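Local coordinates for protein carbon monoxide dehydrogenase (Thermococcus sp. AM4, PDB 6T7J) that probably catalyses the reversible oxidation of carbon monoxide to carbon dioxide at a nickel-iron-sulfur cluster, which lacks its nickel in this structure, at residues 566-571 with 598-603. Sequence-based numbering, arbitrary orientation.
Sequences YFVASG and DIIGGK
Val568 and Ile600 carry the apolar part of this contact, their side chains crossing at a slant. CG1 of Val568, anti to the backbone N (chi1 169°), meets CD1 of Ile600 at 3.6 Å and also lies against the peptide joining Gly602 to Lys603. CG2 of Val568 rests on the backbone carbonyl of Lys603, 3.7 Å from its O. Ile600 holds CG1 between its own N and carbonyl carbon (chi1 43°), from where CD1 reaches the helix end and sits 4.0 Å from CA of Ala569. Cutting Val568 back to an alanine would probably open a gap beside Ile600 CD1 and leave the backbone of Gly602 and Lys603 without its apolar cover.

The backbones meet through glycines, with no hydrogen bond between the segments. Gly571, at positive phi, closes helix 558-569 in a Schellman motif; its N donates to Val568 O at 2.7 Å. CA of Gly571 packs 3.8 Å from N of Gly602, a fit that depends on Gly602 having no side chain, since a CB there would collide with Val568 O. Gly601, also at positive phi, turns the chain out of helix 597-600.

Arg179 bridges the two helix ends, donating one hydrogen bond to Ile600 O and a weak one to Ala569 O, which Trp183 also binds. Ala569 packs on helix 212-242, and Lys603 forms a salt bridge with Glu597. Beyond the glycines both segments run on into strands 574-576 and 604-606, adjacent and parallel at one side of a Rossmann-like sheet, where Lys603 pairs with Thr574.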
loop_
_atom_site.group_PDB
_atom_site.type_symbol
_atom_site.label_atom_id
_atom_site.label_comp_id
_atom_site.label_asym_id
_atom_site.label_seq_id
_atom_site.Cartn_x
_atom_site.Cartn_y
_atom_site.Cartn_z
ATOM N N TYR A 566 4.026 -10.752 12.429
ATOM C CA TYR A 566 3.812 -10.256 13.785
ATOM C C TYR A 566 3.866 -11.368 14.821
ATOM O O TYR A 566 4.105 -11.084 16.000
ATOM C CB TYR A 566 2.509 -9.442 13.891
ATOM C CG TYR A 566 1.160 -10.149 13.918
ATOM C CD1 TYR A 566 0.818 -11.043 14.929
ATOM C CD2 TYR A 566 0.193 -9.848 12.968
ATOM C CE1 TYR A 566 -0.423 -11.654 14.957
ATOM C CE2 TYR A 566 -1.051 -10.452 12.991
ATOM C CZ TYR A 566 -1.353 -11.352 13.986
ATOM O OH TYR A 566 -2.591 -11.951 14.010
ATOM N N PHE A 567 3.687 -12.624 14.413
ATOM C CA PHE A 567 4.033 -13.723 15.305
ATOM C C PHE A 567 5.528 -13.717 15.587
ATOM O O PHE A 567 5.953 -13.672 16.747
ATOM C CB PHE A 567 3.589 -15.057 14.705
ATOM C CG PHE A 567 2.169 -15.423 15.036
ATOM C CD1 PHE A 567 1.527 -14.842 16.117
ATOM C CD2 PHE A 567 1.476 -16.341 14.266
ATOM C CE1 PHE A 567 0.222 -15.171 16.425
ATOM C CE2 PHE A 567 0.168 -16.674 14.570
ATOM C CZ PHE A 567 -0.459 -16.089 15.651
ATOM N N VAL A 568 6.345 -13.717 14.529
ATOM C CA VAL A 568 7.795 -13.623 14.704
ATOM C C VAL A 568 8.144 -12.448 15.610
ATOM O O VAL A 568 8.848 -12.602 16.615
ATOM C CB VAL A 568 8.498 -13.510 13.339
ATOM C CG1 VAL A 568 9.962 -13.146 13.527
ATOM C CG2 VAL A 568 8.369 -14.814 12.561
ATOM N N ALA A 569 7.617 -11.263 15.289
ATOM C CA ALA A 569 7.929 -10.059 16.053
ATOM C C ALA A 569 7.453 -10.156 17.495
ATOM O O ALA A 569 8.029 -9.515 18.380
ATOM C CB ALA A 569 7.310 -8.837 15.375
ATOM N N SER A 570 6.402 -10.935 17.751
ATOM C CA SER A 570 5.969 -11.199 19.116
ATOM C C SER A 570 6.861 -12.207 19.826
ATOM O O SER A 570 6.648 -12.471 21.014
ATOM C CB SER A 570 4.521 -11.692 19.124
ATOM O OG SER A 570 3.684 -10.805 18.404
ATOM N N GLY A 571 7.841 -12.778 19.132
ATOM C CA GLY A 571 8.824 -13.639 19.749
ATOM C C GLY A 571 8.603 -15.128 19.606
ATOM O O GLY A 571 9.313 -15.900 20.259
ATOM N N ASP A 598 17.971 -12.437 17.070
ATOM C CA ASP A 598 18.678 -11.557 17.995
ATOM C C ASP A 598 17.916 -10.262 18.235
ATOM O O ASP A 598 18.051 -9.652 19.302
ATOM C CB ASP A 598 20.078 -11.248 17.462
ATOM C CG ASP A 598 21.061 -12.371 17.716
ATOM O OD1 ASP A 598 21.002 -13.387 16.989
ATOM O OD2 ASP A 598 21.892 -12.238 18.639
ATOM N N ILE A 599 17.108 -9.831 17.268
ATOM C CA ILE A 599 16.454 -8.531 17.363
ATOM C C ILE A 599 15.202 -8.608 18.230
ATOM O O ILE A 599 15.010 -7.791 19.139
ATOM C CB ILE A 599 16.133 -7.995 15.955
ATOM C CG1 ILE A 599 17.422 -7.795 15.152
ATOM C CG2 ILE A 599 15.346 -6.698 16.043
ATOM C CD1 ILE A 599 18.430 -6.886 15.824
ATOM N N ILE A 600 14.333 -9.585 17.971
ATOM C CA ILE A 600 13.005 -9.581 18.578
ATOM C C ILE A 600 12.707 -10.887 19.305
ATOM O O ILE A 600 11.743 -10.967 20.075
ATOM C CB ILE A 600 11.931 -9.281 17.516
ATOM C CG1 ILE A 600 12.217 -10.057 16.232
ATOM C CG2 ILE A 600 11.904 -7.797 17.201
ATOM C CD1 ILE A 600 11.629 -11.434 16.203
ATOM N N GLY A 601 13.511 -11.923 19.062
ATOM C CA GLY A 601 13.390 -13.169 19.797
ATOM C C GLY A 601 12.655 -14.290 19.092
ATOM O O GLY A 601 12.541 -15.381 19.661
ATOM N N GLY A 602 12.140 -14.054 17.885
ATOM C CA GLY A 602 11.544 -15.100 17.078
ATOM C C GLY A 602 12.188 -15.132 15.705
ATOM O O GLY A 602 13.084 -14.343 15.403
ATOM N N LYS A 603 11.710 -16.060 14.878
ATOM C CA LYS A 603 12.259 -16.199 13.533
ATOM C C LYS A 603 11.343 -17.081 12.697
ATOM O O LYS A 603 10.471 -17.783 13.215
ATOM C CB LYS A 603 13.681 -16.771 13.558
ATOM C CG LYS A 603 13.784 -18.213 14.034
ATOM C CD LYS A 603 15.241 -18.640 14.107
ATOM C CE LYS A 603 15.401 -20.012 14.731
ATOM N NZ LYS A 603 16.839 -20.339 14.966
#